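Local coordinates for endoglucanase, glycoside hydrolase family 5 protein (Cytophaga hutchinsonii, PDB 5IHS) that probably hydrolyses internal beta-1,4-glucosidic bonds of cellulose, as an endoglucanase of glycoside hydrolase family 5 built on a TIM barrel, at residues Y155-E160 against T180-Y185; P173-V178 against N208-Q213. One frame throughout, in Å; residues are numbered along the deposited sequence.

Contact 1 of 2, residues Y155-E160 against T180-Y185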
loop_
_atom_site.group_PDB
_atom_site.type_symbol
_atom_site.label_atom_id
_atom_site.label_comp_id
_atom_site.label_asym_id
_atom_site.label_seq_id
_atom_site.Cartn_x
_atom_site.Cartn_y
_atom_site.Cartn_z
ATOM N N TYR A 155 7.153 5.030 -0.599
ATOM C CA TYR A 155 7.801 3.952 -1.336
ATOM C C TYR A 155 7.565 2.620 -0.635
ATOM O O TYR A 155 7.652 2.541 0.590
ATOM C CB TYR A 155 9.308 4.183 -1.438
ATOM C CG TYR A 155 9.699 5.506 -2.042
ATOM C CD1 TYR A 155 9.828 5.659 -3.412
ATOM C CD2 TYR A 155 9.954 6.605 -1.241
ATOM C CE1 TYR A 155 10.201 6.874 -3.964
ATOM C CE2 TYR A 155 10.332 7.824 -1.784
ATOM C CZ TYR A 155 10.454 7.952 -3.143
ATOM O OH TYR A 155 10.812 9.153 -3.717
ATOM N N GLU A 156 7.313 1.561 -1.408
ATOM C CA GLU A 156 7.129 0.207 -0.879
ATOM C C GLU A 156 8.056 -0.706 -1.681
ATOM O O GLU A 156 7.787 -1.045 -2.836
ATOM C CB GLU A 156 5.659 -0.198 -0.948
ATOM C CG GLU A 156 5.412 -1.629 -0.499
ATOM C CD GLU A 156 3.952 -2.041 -0.537
ATOM O OE1 GLU A 156 3.106 -1.274 -1.049
ATOM O OE2 GLU A 156 3.651 -3.159 -0.027
ATOM N N VAL A 157 9.186 -1.081 -1.069
ATOM C CA VAL A 157 10.306 -1.638 -1.833
ATOM C C VAL A 157 10.240 -3.136 -2.092
ATOM O O VAL A 157 10.999 -3.633 -2.936
ATOM C CB VAL A 157 11.659 -1.279 -1.186
ATOM C CG1 VAL A 157 11.843 0.238 -1.157
ATOM C CG2 VAL A 157 11.804 -1.880 0.208
ATOM N N TYR A 158 9.360 -3.869 -1.415
ATOM C CA TYR A 158 9.322 -5.331 -1.573
ATOM C C TYR A 158 7.961 -5.827 -1.060
ATOM O O TYR A 158 7.835 -6.187 0.110
ATOM C CB TYR A 158 10.468 -5.971 -0.798
ATOM C CG TYR A 158 10.740 -7.444 -1.058
ATOM C CD1 TYR A 158 9.814 -8.263 -1.689
ATOM C CD2 TYR A 158 11.945 -8.010 -0.655
ATOM C CE1 TYR A 158 10.081 -9.607 -1.901
ATOM C CE2 TYR A 158 12.221 -9.345 -0.865
ATOM C CZ TYR A 158 11.284 -10.140 -1.487
ATOM O OH TYR A 158 11.506 -11.479 -1.715
ATOM N N ASN A 159 6.967 -5.888 -1.959
ATOM C CA ASN A 159 5.601 -6.259 -1.595
ATOM C C ASN A 159 5.511 -7.401 -0.581
ATOM O O ASN A 159 5.053 -7.189 0.553
ATOM C CB ASN A 159 4.853 -6.634 -2.874
ATOM C CG ASN A 159 3.489 -7.234 -2.603
ATOM O OD1 ASN A 159 2.729 -6.708 -1.802
ATOM N ND2 ASN A 159 3.176 -8.357 -3.247
ATOM N N GLU A 160 5.899 -8.611 -1.001
ATOM C CA GLU A 160 5.632 -9.827 -0.229
ATOM C C GLU A 160 6.771 -10.819 -0.373
ATOM O O GLU A 160 6.726 -11.739 -1.210
ATOM C CB GLU A 160 4.315 -10.478 -0.629
ATOM C CG GLU A 160 3.119 -9.852 0.038
ATOM C CD GLU A 160 1.819 -10.578 -0.249
ATOM O OE1 GLU A 160 1.850 -11.632 -0.931
ATOM O OE2 GLU A 160 0.758 -10.112 0.225
ATOM N N THR A 180 19.202 3.281 0.621
ATOM C CA THR A 180 20.317 4.186 0.363
ATOM C C THR A 180 20.144 4.890 -0.973
ATOM O O THR A 180 20.391 6.095 -1.088
ATOM C CB THR A 180 21.632 3.410 0.413
ATOM O OG1 THR A 180 21.810 2.887 1.732
ATOM C CG2 THR A 180 22.813 4.308 0.069
ATOM N N LYS A 181 19.723 4.154 -1.999
ATOM C CA LYS A 181 19.512 4.760 -3.310
ATOM C C LYS A 181 18.391 5.798 -3.284
ATOM O O LYS A 181 18.524 6.882 -3.866
ATOM C CB LYS A 181 19.249 3.679 -4.352
ATOM C CG LYS A 181 20.461 2.809 -4.657
ATOM C CD LYS A 181 21.487 3.538 -5.519
ATOM C CE LYS A 181 22.658 2.647 -5.885
ATOM N NZ LYS A 181 23.552 2.463 -4.735
ATOM N N ILE A 182 17.275 5.489 -2.625
ATOM C CA ILE A 182 16.183 6.455 -2.526
ATOM C C ILE A 182 16.651 7.725 -1.827
ATOM O O ILE A 182 16.342 8.845 -2.256
ATOM C CB ILE A 182 14.988 5.823 -1.792
ATOM C CG1 ILE A 182 14.345 4.737 -2.656
ATOM C CG2 ILE A 182 13.958 6.887 -1.437
ATOM C CD1 ILE A 182 13.315 3.903 -1.917
ATOM N N ARG A 183 17.388 7.561 -0.727
ATOM C CA ARG A 183 17.785 8.669 0.129
ATOM C C ARG A 183 18.807 9.599 -0.524
ATOM O O ARG A 183 19.012 10.710 -0.020
ATOM C CB ARG A 183 18.268 8.118 1.482
ATOM C CG ARG A 183 17.158 7.466 2.308
ATOM C CD ARG A 183 16.196 8.508 2.856
ATOM N NE ARG A 183 15.143 7.929 3.690
ATOM C CZ ARG A 183 13.830 8.068 3.519
ATOM N NH1 ARG A 183 13.330 8.762 2.500
ATOM N NH2 ARG A 183 13.003 7.484 4.392
ATOM N N VAL A 184 19.433 9.202 -1.638
ATOM C CA VAL A 184 20.243 10.150 -2.410
ATOM C C VAL A 184 19.395 11.341 -2.825
ATOM O O VAL A 184 19.861 12.485 -2.826
ATOM C CB VAL A 184 20.853 9.459 -3.649
ATOM C CG1 VAL A 184 21.527 10.470 -4.576
ATOM C CG2 VAL A 184 21.838 8.379 -3.250
ATOM N N TYR A 185 18.145 11.083 -3.219
ATOM C CA TYR A 185 17.281 12.078 -3.837
ATOM C C TYR A 185 16.065 12.448 -3.010
ATOM O O TYR A 185 15.476 13.503 -3.251
ATOM C CB TYR A 185 16.771 11.568 -5.195
ATOM C CG TYR A 185 17.860 11.335 -6.199
ATOM C CD1 TYR A 185 18.512 12.406 -6.789
ATOM C CD2 TYR A 185 18.234 10.054 -6.571
ATOM C CE1 TYR A 185 19.521 12.212 -7.705
ATOM C CE2 TYR A 185 19.254 9.846 -7.495
ATOM C CZ TYR A 185 19.888 10.931 -8.059
ATOM O OH TYR A 185 20.900 10.758 -8.979
#
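Tyr155, on the barrel strand 153-156, and Ile182, on helix 167-185, bring their CA atoms to 8.8 Å, closer than any other pair of the two segments, and side chains alone bridge the gap. The isoleucine meets the strand with two methyls. CG2 lies over one face of the Tyr155 ring, displaced toward the rim beside CE2 and CD2, in a CH-pi contact 4.0 Å from Ile182 CG2 to the ring centroid and 22° off the normal. CD1, at the end of the other branch, reaches the root of the ring, 4.0 Å from Tyr155 CG, and touches Val157 CG1 at the same distance of 4.0 Å from Ile182 CD1. The two branches thus spread along the ring from its base to its outer half. With chi1 at -55°, Tyr155 holds its ring anti to its own carbonyl carbon, alongside the helix side chain. A branched aliphatic residue suits this place because it can cover a flat ring and a valine together; tyrosine adds a polar end, its OH hydrogen-bonded to the side chain of Asp186. A leucine in place of Tyr155 would probably leave the CG2 methyl without an aromatic face and Asp186 without its hydroxyl mate. Glu156, between Tyr155 and Val157, points away from the helix, in a salt bridge with Arg85 and a hydrogen bond to Thr247. This is the strand-to-helix packing of a beta-alpha-beta unit in a TIM barrel; the strand leads on to Asn159 and Glu160, which begin family 5's characteristic Asn-Glu-Pro sequence.

Contact 2 of 2, residues P173-V178 against N208-Q213; sequences PYAEGV and NPITRQ
The guanidinium of Arg212 lies with one face against the aliphatic part of Glu176: CG sits 3.7 Å above its plane, toward the rim, and CB comes within 3.5 Å of Arg212 NH2. At the edge, in plane, water 1 accepts from NH2. The carboxylate of Glu176 is nearly parallel to the guanidinium, 13° between planes, yet OE2 stays 4.2 Å from Arg212 NH2 and well out of its plane, so the charges probably attract without a salt bridge. The direct polar link goes to the helix backbone, where Arg212 NH1 donates to Glu176 O over 3.0 Å at a bent 141°. That carbonyl also takes the hydroxyl of Thr180 and, weakly, water 1. Arginine suits this exposed margin, since its long extended chain, CG anti to the carbonyl carbon, crosses the glutamate at about a right angle and still delivers a donor to the helix. Arg212 was modelled in two conformers, and its face contact, bond and water are those of one of them, so this part is less certain. Ile210 sends CD1 to 3.9 Å from Ala175 CB, where a small side chain allows the helix to come close. Thr211, centre of an inverse gamma turn, separates Ile210 and Arg212, whose CB atoms both point toward the helix; Ile210 is buried, while Arg212 is solvent-exposed. The loop, which follows helix 202-207 and leads into strand 215-221, packs against a flank of helix 167-185, Ile210 also touching Trp167 and Ile179 of that helix and, with Ala175, Val193 of strand 191-193.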
loop_
_atom_site.group_PDB
_atom_site.type_symbol
_atom_site.label_atom_id
_atom_site.label_comp_id
_atom_site.label_asym_id
_atom_site.label_seq_id
_atom_site.Cartn_x
_atom_site.Cartn_y
_atom_site.Cartn_z
ATOM N N PRO A 173 19.080 -6.791 4.035
ATOM C CA PRO A 173 20.160 -6.268 3.179
ATOM C C PRO A 173 19.655 -5.729 1.850
ATOM O O PRO A 173 20.145 -4.692 1.380
ATOM C CB PRO A 173 21.102 -7.472 3.014
ATOM C CG PRO A 173 20.789 -8.365 4.139
ATOM C CD PRO A 173 19.335 -8.186 4.442
ATOM N N TYR A 174 18.681 -6.400 1.226
ATOM C CA TYR A 174 18.084 -5.870 0.004
ATOM C C TYR A 174 17.485 -4.493 0.256
ATOM O O TYR A 174 17.727 -3.541 -0.502
ATOM C CB TYR A 174 17.004 -6.827 -0.523
ATOM C CG TYR A 174 16.041 -6.124 -1.453
ATOM C CD1 TYR A 174 16.333 -5.971 -2.804
ATOM C CD2 TYR A 174 14.859 -5.573 -0.981
ATOM C CE1 TYR A 174 15.476 -5.299 -3.655
ATOM C CE2 TYR A 174 14.005 -4.904 -1.827
ATOM C CZ TYR A 174 14.318 -4.761 -3.160
ATOM O OH TYR A 174 13.494 -4.093 -4.031
ATOM N N ALA A 175 16.694 -4.373 1.323
ATOM C CA ALA A 175 15.992 -3.123 1.588
ATOM C C ALA A 175 16.964 -1.998 1.896
ATOM O O ALA A 175 16.766 -0.866 1.454
ATOM C CB ALA A 175 14.999 -3.299 2.736
ATOM N N GLU A 176 18.003 -2.288 2.670
ATOM C CA GLU A 176 18.996 -1.270 2.984
ATOM C C GLU A 176 19.654 -0.721 1.721
ATOM O O GLU A 176 19.902 0.485 1.619
ATOM C CB GLU A 176 20.011 -1.840 3.976
ATOM C CG GLU A 176 19.409 -1.982 5.367
ATOM C CD GLU A 176 20.307 -2.675 6.351
ATOM O OE1 GLU A 176 21.075 -3.577 5.943
ATOM O OE2 GLU A 176 20.229 -2.319 7.544
ATOM N N GLY A 177 19.951 -1.589 0.749
ATOM C CA GLY A 177 20.535 -1.119 -0.496
ATOM C C GLY A 177 19.605 -0.197 -1.262
ATOM O O GLY A 177 20.035 0.813 -1.825
ATOM N N VAL A 178 18.315 -0.538 -1.307
ATOM C CA VAL A 178 17.342 0.306 -1.999
ATOM C C VAL A 178 17.112 1.612 -1.241
ATOM O O VAL A 178 17.015 2.688 -1.844
ATOM C CB VAL A 178 16.031 -0.461 -2.250
ATOM C CG1 VAL A 178 14.981 0.457 -2.871
ATOM C CG2 VAL A 178 16.277 -1.652 -3.173
ATOM N N ASN A 208 15.051 -6.842 14.662
ATOM C CA ASN A 208 16.262 -6.365 14.002
ATOM C C ASN A 208 15.874 -5.296 12.997
ATOM O O ASN A 208 15.986 -5.491 11.774
ATOM C CB ASN A 208 17.007 -7.509 13.323
ATOM C CG ASN A 208 18.304 -7.052 12.686
ATOM O OD1 ASN A 208 18.878 -6.016 13.055
ATOM N ND2 ASN A 208 18.769 -7.817 11.715
ATOM N N PRO A 209 15.421 -4.143 13.481
ATOM C CA PRO A 209 14.886 -3.126 12.579
ATOM C C PRO A 209 15.973 -2.429 11.781
ATOM O O PRO A 209 17.163 -2.443 12.110
ATOM C CB PRO A 209 14.197 -2.146 13.532
ATOM C CG PRO A 209 14.953 -2.300 14.824
ATOM C CD PRO A 209 15.245 -3.762 14.895
ATOM N N ILE A 210 15.528 -1.808 10.695
ATOM C CA ILE A 210 16.367 -0.912 9.910
ATOM C C ILE A 210 16.424 0.413 10.662
ATOM O O ILE A 210 15.424 1.125 10.770
ATOM C CB ILE A 210 15.808 -0.736 8.497
ATOM C CG1 ILE A 210 15.848 -2.078 7.760
ATOM C CG2 ILE A 210 16.614 0.309 7.734
ATOM C CD1 ILE A 210 15.006 -2.118 6.499
ATOM N N THR A 211 17.591 0.729 11.205
ATOM C CA THR A 211 17.762 1.871 12.107
ATOM C C THR A 211 18.078 3.118 11.284
ATOM O O THR A 211 19.175 3.684 11.311
ATOM C CB THR A 211 18.816 1.543 13.161
ATOM O OG1 THR A 211 19.978 1.015 12.520
ATOM C CG2 THR A 211 18.280 0.494 14.149
ATOM N N ARG A 212 17.066 3.521 10.511
ATOM C CA ARG A 212 17.127 4.672 9.623
ATOM C C ARG A 212 15.820 5.447 9.758
ATOM O O ARG A 212 14.806 4.917 10.220
ATOM C CB ARG A 212 17.363 4.239 8.162
ATOM C CG ARG A 212 18.627 3.398 7.983
ATOM C CD ARG A 212 18.867 2.972 6.545
ATOM N NE ARG A 212 20.060 2.138 6.442
ATOM C CZ ARG A 212 20.574 1.701 5.300
ATOM N NH1 ARG A 212 20.003 2.019 4.151
ATOM N NH2 ARG A 212 21.657 0.938 5.304
ATOM N N GLN A 213 15.850 6.714 9.348
ATOM C CA GLN A 213 14.696 7.583 9.510
ATOM C C GLN A 213 13.531 7.182 8.604
ATOM O O GLN A 213 13.722 6.847 7.436
ATOM C CB GLN A 213 15.139 9.003 9.167
ATOM C CG GLN A 213 14.101 10.074 9.391
ATOM C CD GLN A 213 13.862 10.358 10.863
ATOM O OE1 GLN A 213 14.790 10.297 11.677
ATOM N NE2 GLN A 213 12.612 10.672 11.211
HETATM O O HOH W 1 22.908 0.266 2.644
#

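Overall arrangement
From the N terminus, the chain passes along strand 153-156 and its trailing loop, enters helix 167-185, and runs through strand 191-193 and two short helices to the loop 208-213 ahead of strand 215-221. Contact 1 closes the first half of a beta-alpha-beta unit, the strand-to-helix step, whereas contact 2 closes a longer excursion back onto the same helix. Their segments alternate, so the two closures cross rather than nest, with centres about 9 Å apart. They also touch: Val157 CG1 packs on Val178 CG1, Tyr174 OH is hydrogen-bonded to Val157 O, and Arg183 NH2 probably to Gln213 O. Helix 167-185 is thereby held to both barrel wall and outer loop.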